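Local coordinates for protein ribokinase (Cryptococcus neoformans var. grubii serotype A, PDB 6CW5) that probably catalyses the ATP- and magnesium-dependent phosphorylation of D-ribose at O-5, giving D-ribose 5-phosphate and ADP, at residues S20-E25 against Q144-L149; F170-M175 against S190-N195. One frame throughout, in Å; residues are numbered along the deposited sequence.

Contact 1: S20-E25 against Q144-L149; sequences SVNIDE and QNEVPL. With GOL (glycerol), chain B.
Ser-20 and Glu-146 carry most of this contact, with Asn-22 and Val-147 beside them. The hydroxyl of Ser-20 donates to the carboxylate of Glu-146, with OG 2.4 Å from OE1. That distance is very short for a hydrogen bond, and its exact length should be read with caution. With chi1 at 57°, OG of Ser-20 sits between its own backbone N and carbonyl carbon and faces the glutamate. The two residues also touch through carbon, CB of Ser-20 lying 3.4 Å from CB of Glu-146. The glutamate chain is extended beyond CG, which carries its carboxylate past Ser-20 toward Asn-22. The Asn-22 amide and this carboxylate are turned 44° apart, and ND2 of Asn-22 comes within 3.4 Å of OE1 of Glu-146. CG1 of Val-147 packs against the backbone of Ser-20, 3.7 Å from its N.

A glycerol, probably from the crystallisation liquor, bridges the two segments. Its O3 donates to Glu-146 OE2 at 2.6 Å. Its O2 accepts an almost straight bond from Asn-22 ND2 at 2.9 Å (178° at the hydrogen). The same O2 donates to Asp-24 OD1 at 2.7 Å. Its O1 donates to Asp-24 OD2. Lys-51 and Gly-50 also bond the glycerol.

The two oxygens of Glu-146 have different tasks. OE1 takes Ser-20 OG and the backbone N of Lys-51, while OE2 holds the glycerol. Ser-20 OG is bonded to Gly-52 N as well. Asn-22, Asp-24 and Glu-146 are predicted substrate-binding residues. The glycerol hydroxyls therefore probably mimic sugar hydroxyls. Ser-20 and the backbone N of Lys-51 probably help to hold the glutamate in place as second-shell groups.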
# COMPACT_ATOMS: atom_id res chain seq x y z
N SER A 20 12.85 -1.48 5.65
CA SER A 20 12.71 -1.85 7.06
C SER A 20 13.93 -1.46 7.88
O SER A 20 15.04 -1.34 7.37
CB SER A 20 12.53 -3.37 7.14
OG SER A 20 13.63 -4.00 6.50
N VAL A 21 13.69 -1.34 9.20
CA VAL A 21 14.73 -1.25 10.22
C VAL A 21 14.43 -2.33 11.24
O VAL A 21 13.30 -2.40 11.75
CB VAL A 21 14.75 0.13 10.89
CG1 VAL A 21 15.84 0.20 11.97
CG2 VAL A 21 14.95 1.20 9.82
N ASN A 22 15.42 -3.16 11.55
CA ASN A 22 15.26 -4.23 12.53
C ASN A 22 16.32 -4.10 13.61
O ASN A 22 17.46 -3.69 13.35
CB ASN A 22 15.43 -5.63 11.92
CG ASN A 22 14.31 -5.99 10.97
OD1 ASN A 22 13.19 -5.54 11.11
ND2 ASN A 22 14.62 -6.86 10.05
N ILE A 23 15.93 -4.47 14.82
CA ILE A 23 16.91 -4.83 15.84
C ILE A 23 17.12 -6.33 15.69
O ILE A 23 16.18 -7.11 15.88
CB ILE A 23 16.42 -4.45 17.24
CG1 ILE A 23 16.26 -2.93 17.31
CG2 ILE A 23 17.42 -4.96 18.30
CD1 ILE A 23 15.64 -2.43 18.62
N ASP A 24 18.34 -6.73 15.31
CA ASP A 24 18.67 -8.13 15.09
C ASP A 24 19.11 -8.73 16.42
O ASP A 24 19.98 -8.18 17.09
CB ASP A 24 19.82 -8.29 14.09
CG ASP A 24 19.40 -7.97 12.65
OD1 ASP A 24 18.21 -7.71 12.40
OD2 ASP A 24 20.29 -8.01 11.78
N GLU A 25 18.53 -9.86 16.78
CA GLU A 25 18.96 -10.60 17.96
C GLU A 25 19.55 -11.91 17.48
O GLU A 25 18.81 -12.77 16.96
CB GLU A 25 17.80 -10.82 18.90
CG GLU A 25 17.36 -9.54 19.57
CD GLU A 25 16.25 -9.81 20.56
OE1 GLU A 25 15.16 -10.18 20.12
OE2 GLU A 25 16.49 -9.67 21.78
N GLN A 144 12.68 -3.69 -0.75
CA GLN A 144 12.79 -5.12 -0.42
C GLN A 144 11.39 -5.58 -0.08
O GLN A 144 10.44 -5.09 -0.68
CB GLN A 144 13.76 -5.36 0.74
CG GLN A 144 15.10 -4.59 0.56
CD GLN A 144 15.01 -3.19 1.13
OE1 GLN A 144 14.19 -2.92 2.02
NE2 GLN A 144 15.86 -2.27 0.63
N ASN A 145 11.24 -6.48 0.90
CA ASN A 145 9.88 -6.92 1.19
C ASN A 145 9.63 -7.05 2.68
O ASN A 145 8.86 -7.92 3.10
CB ASN A 145 9.56 -8.26 0.49
CG ASN A 145 8.05 -8.59 0.50
OD1 ASN A 145 7.22 -7.69 0.31
ND2 ASN A 145 7.70 -9.87 0.71
N GLU A 146 10.25 -6.20 3.50
CA GLU A 146 10.03 -6.26 4.95
C GLU A 146 9.09 -5.17 5.45
O GLU A 146 9.02 -4.95 6.66
CB GLU A 146 11.36 -6.18 5.71
CG GLU A 146 12.22 -7.42 5.52
CD GLU A 146 13.50 -7.45 6.36
OE1 GLU A 146 14.01 -6.38 6.78
OE2 GLU A 146 14.03 -8.58 6.54
N VAL A 147 8.42 -4.46 4.54
CA VAL A 147 7.38 -3.49 4.86
C VAL A 147 6.12 -3.91 4.11
O VAL A 147 6.20 -4.88 3.32
CB VAL A 147 7.83 -2.06 4.53
CG1 VAL A 147 9.16 -1.79 5.23
CG2 VAL A 147 7.97 -1.86 2.99
N PRO A 148 4.96 -3.26 4.30
CA PRO A 148 3.74 -3.76 3.66
C PRO A 148 3.92 -3.75 2.16
O PRO A 148 4.41 -2.77 1.60
CB PRO A 148 2.65 -2.76 4.08
CG PRO A 148 3.16 -2.23 5.41
CD PRO A 148 4.66 -2.14 5.22
N LEU A 149 3.50 -4.84 1.51
CA LEU A 149 3.77 -4.94 0.07
C LEU A 149 3.10 -3.80 -0.69
O LEU A 149 3.64 -3.31 -1.68
CB LEU A 149 3.30 -6.28 -0.48
CG LEU A 149 3.51 -6.51 -2.00
CD1 LEU A 149 4.99 -6.37 -2.38
CD2 LEU A 149 2.94 -7.92 -2.40
C1 GOL B . 19.12 -8.43 8.40
O1 GOL B . 19.93 -7.66 9.33
C2 GOL B . 17.88 -8.90 9.21
O2 GOL B . 17.30 -7.85 9.91
C3 GOL B . 16.91 -9.59 8.25
O3 GOL B . 16.51 -8.59 7.31

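Contact 2: F170-M175 against S190-N195; sequences FNPSPM and SWLIVN
Phe-170 is paired with Leu-192 in a parallel beta bridge. Phe-170 N donates to Trp-191 O at 2.9 Å, and Ile-193 N donates to Phe-170 O at 2.9 Å, nearly straight at 176°. Strand 167-170 ends here, and the side chain of Asn-171 continues the pairing. Its CG lies opposite its own backbone N (chi1 175°), which carries the amide across to strand 191-195. There ND2 of Asn-171 donates to Ile-193 O at 2.9 Å. The donor stands 40° out of the carbonyl plane and misses the lone-pair direction. Asn-171 OD1 has a weak bond to Gln-55.

The packing follows the chain outward. CD1 of Leu-192 lies 4.1 Å from CD2 of Phe-170, their side chains pointing the same way. The same methyl reaches CD of Pro-172 at 3.7 Å. CG of Pro-172 meets CG1 of Val-194 at 3.7 Å, the two side chains crossing at about a right angle. The N of Pro-172 lies over the centre of the Phe-170 ring, and Phe-184 also stacks with that ring. Pro-172 centres an inverse gamma turn.

An amide thus replaces the backbone as donor where the strand turns away. This bond helps fix Asn-171, whose side chain lies near Lys-51 and the predicted proton acceptor Asp-281.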
# COMPACT_ATOMS: atom_id res chain seq x y z
N PHE A 170 15.15 -4.00 -6.71
CA PHE A 170 14.27 -4.73 -5.80
C PHE A 170 14.94 -6.03 -5.37
O PHE A 170 15.51 -6.74 -6.20
CB PHE A 170 12.97 -5.02 -6.52
CG PHE A 170 12.00 -5.91 -5.77
CD1 PHE A 170 11.58 -5.60 -4.48
CD2 PHE A 170 11.41 -7.00 -6.42
CE1 PHE A 170 10.63 -6.39 -3.83
CE2 PHE A 170 10.49 -7.79 -5.77
CZ PHE A 170 10.07 -7.48 -4.48
N ASN A 171 14.87 -6.33 -4.07
CA ASN A 171 15.39 -7.58 -3.51
C ASN A 171 14.21 -8.26 -2.82
O ASN A 171 13.73 -7.77 -1.78
CB ASN A 171 16.53 -7.23 -2.55
CG ASN A 171 17.11 -8.42 -1.79
OD1 ASN A 171 17.45 -8.29 -0.61
ND2 ASN A 171 17.29 -9.56 -2.47
N PRO A 172 13.66 -9.34 -3.37
CA PRO A 172 12.41 -9.89 -2.78
C PRO A 172 12.64 -10.72 -1.53
O PRO A 172 12.59 -11.96 -1.52
CB PRO A 172 11.84 -10.74 -3.92
CG PRO A 172 13.13 -11.21 -4.70
CD PRO A 172 14.09 -10.05 -4.60
N SER A 173 12.91 -10.01 -0.43
CA SER A 173 13.25 -10.66 0.84
C SER A 173 12.45 -10.02 1.96
O SER A 173 12.57 -8.81 2.19
CB SER A 173 14.75 -10.54 1.14
OG SER A 173 15.02 -11.10 2.42
N PRO A 174 11.67 -10.79 2.73
CA PRO A 174 11.42 -12.24 2.54
C PRO A 174 10.65 -12.50 1.26
O PRO A 174 10.09 -11.56 0.73
CB PRO A 174 10.57 -12.60 3.76
CG PRO A 174 9.92 -11.26 4.18
CD PRO A 174 10.99 -10.25 3.92
N MET A 175 10.61 -13.74 0.78
CA MET A 175 10.00 -14.01 -0.52
C MET A 175 8.50 -13.72 -0.50
O MET A 175 7.80 -13.96 0.50
CB MET A 175 10.27 -15.48 -0.92
CG MET A 175 9.77 -15.88 -2.32
SD MET A 175 10.20 -14.77 -3.64
CE MET A 175 12.01 -14.81 -3.54
N SER A 190 13.87 -1.62 -12.61
CA SER A 190 15.09 -1.60 -13.42
C SER A 190 15.97 -2.81 -13.14
O SER A 190 16.57 -3.37 -14.07
CB SER A 190 15.91 -0.33 -13.17
OG SER A 190 15.09 0.83 -13.21
N TRP A 191 16.12 -3.19 -11.86
CA TRP A 191 17.03 -4.26 -11.46
C TRP A 191 16.40 -5.15 -10.42
O TRP A 191 15.86 -4.67 -9.42
CB TRP A 191 18.33 -3.70 -10.88
CG TRP A 191 19.24 -3.10 -11.90
CD1 TRP A 191 19.39 -1.79 -12.22
CD2 TRP A 191 20.14 -3.83 -12.74
NE1 TRP A 191 20.35 -1.65 -13.21
CE2 TRP A 191 20.81 -2.89 -13.55
CE3 TRP A 191 20.44 -5.19 -12.88
CZ2 TRP A 191 21.78 -3.27 -14.48
CZ3 TRP A 191 21.40 -5.57 -13.81
CH2 TRP A 191 22.06 -4.61 -14.60
N LEU A 192 16.50 -6.46 -10.63
CA LEU A 192 16.15 -7.45 -9.63
C LEU A 192 17.44 -8.04 -9.07
O LEU A 192 18.29 -8.48 -9.83
CB LEU A 192 15.29 -8.57 -10.24
CG LEU A 192 15.07 -9.84 -9.41
CD1 LEU A 192 14.08 -9.53 -8.25
CD2 LEU A 192 14.52 -10.97 -10.29
N ILE A 193 17.56 -8.07 -7.74
CA ILE A 193 18.70 -8.70 -7.07
C ILE A 193 18.18 -9.90 -6.29
O ILE A 193 17.36 -9.73 -5.37
CB ILE A 193 19.45 -7.74 -6.14
CG1 ILE A 193 19.90 -6.50 -6.88
CG2 ILE A 193 20.69 -8.45 -5.56
CD1 ILE A 193 20.76 -5.58 -5.98
N VAL A 194 18.67 -11.09 -6.63
CA VAL A 194 18.28 -12.34 -5.97
C VAL A 194 19.52 -13.19 -5.74
O VAL A 194 20.55 -12.99 -6.39
CB VAL A 194 17.28 -13.15 -6.83
CG1 VAL A 194 15.90 -12.48 -6.80
CG2 VAL A 194 17.79 -13.32 -8.30
N ASN A 195 19.41 -14.17 -4.83
CA ASN A 195 20.35 -15.29 -4.79
C ASN A 195 19.73 -16.45 -5.57
O ASN A 195 18.60 -16.36 -6.05
CB ASN A 195 20.71 -15.67 -3.34
CG ASN A 195 19.48 -16.06 -2.51
OD1 ASN A 195 18.58 -16.73 -3.00
ND2 ASN A 195 19.45 -15.63 -1.24

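In the fold
Both contacts are buried but differ in kind. Contact 2 lies within the large mixed sheet of this PfkB-family kinase. It joins the end of strand 167-170 and the loop after it to strand 191-195 by backbone bonds, one side-chain amide bond and apolar packing. Contact 1 joins the loop into strand 22-29, and the first residue of that strand, to the loop after strand 140-143. It is a polar pocket, with two carboxylates and an amide round the hydroxyls of a glycerol. The two meet directly: Asn-145 ND2 probably bonds Pro-174 O. Segment 144-149 belongs to the predicted sugar site and also touches segment 170-175, while Asn-195, at the end of segment 190-195, is an ADP-binding residue.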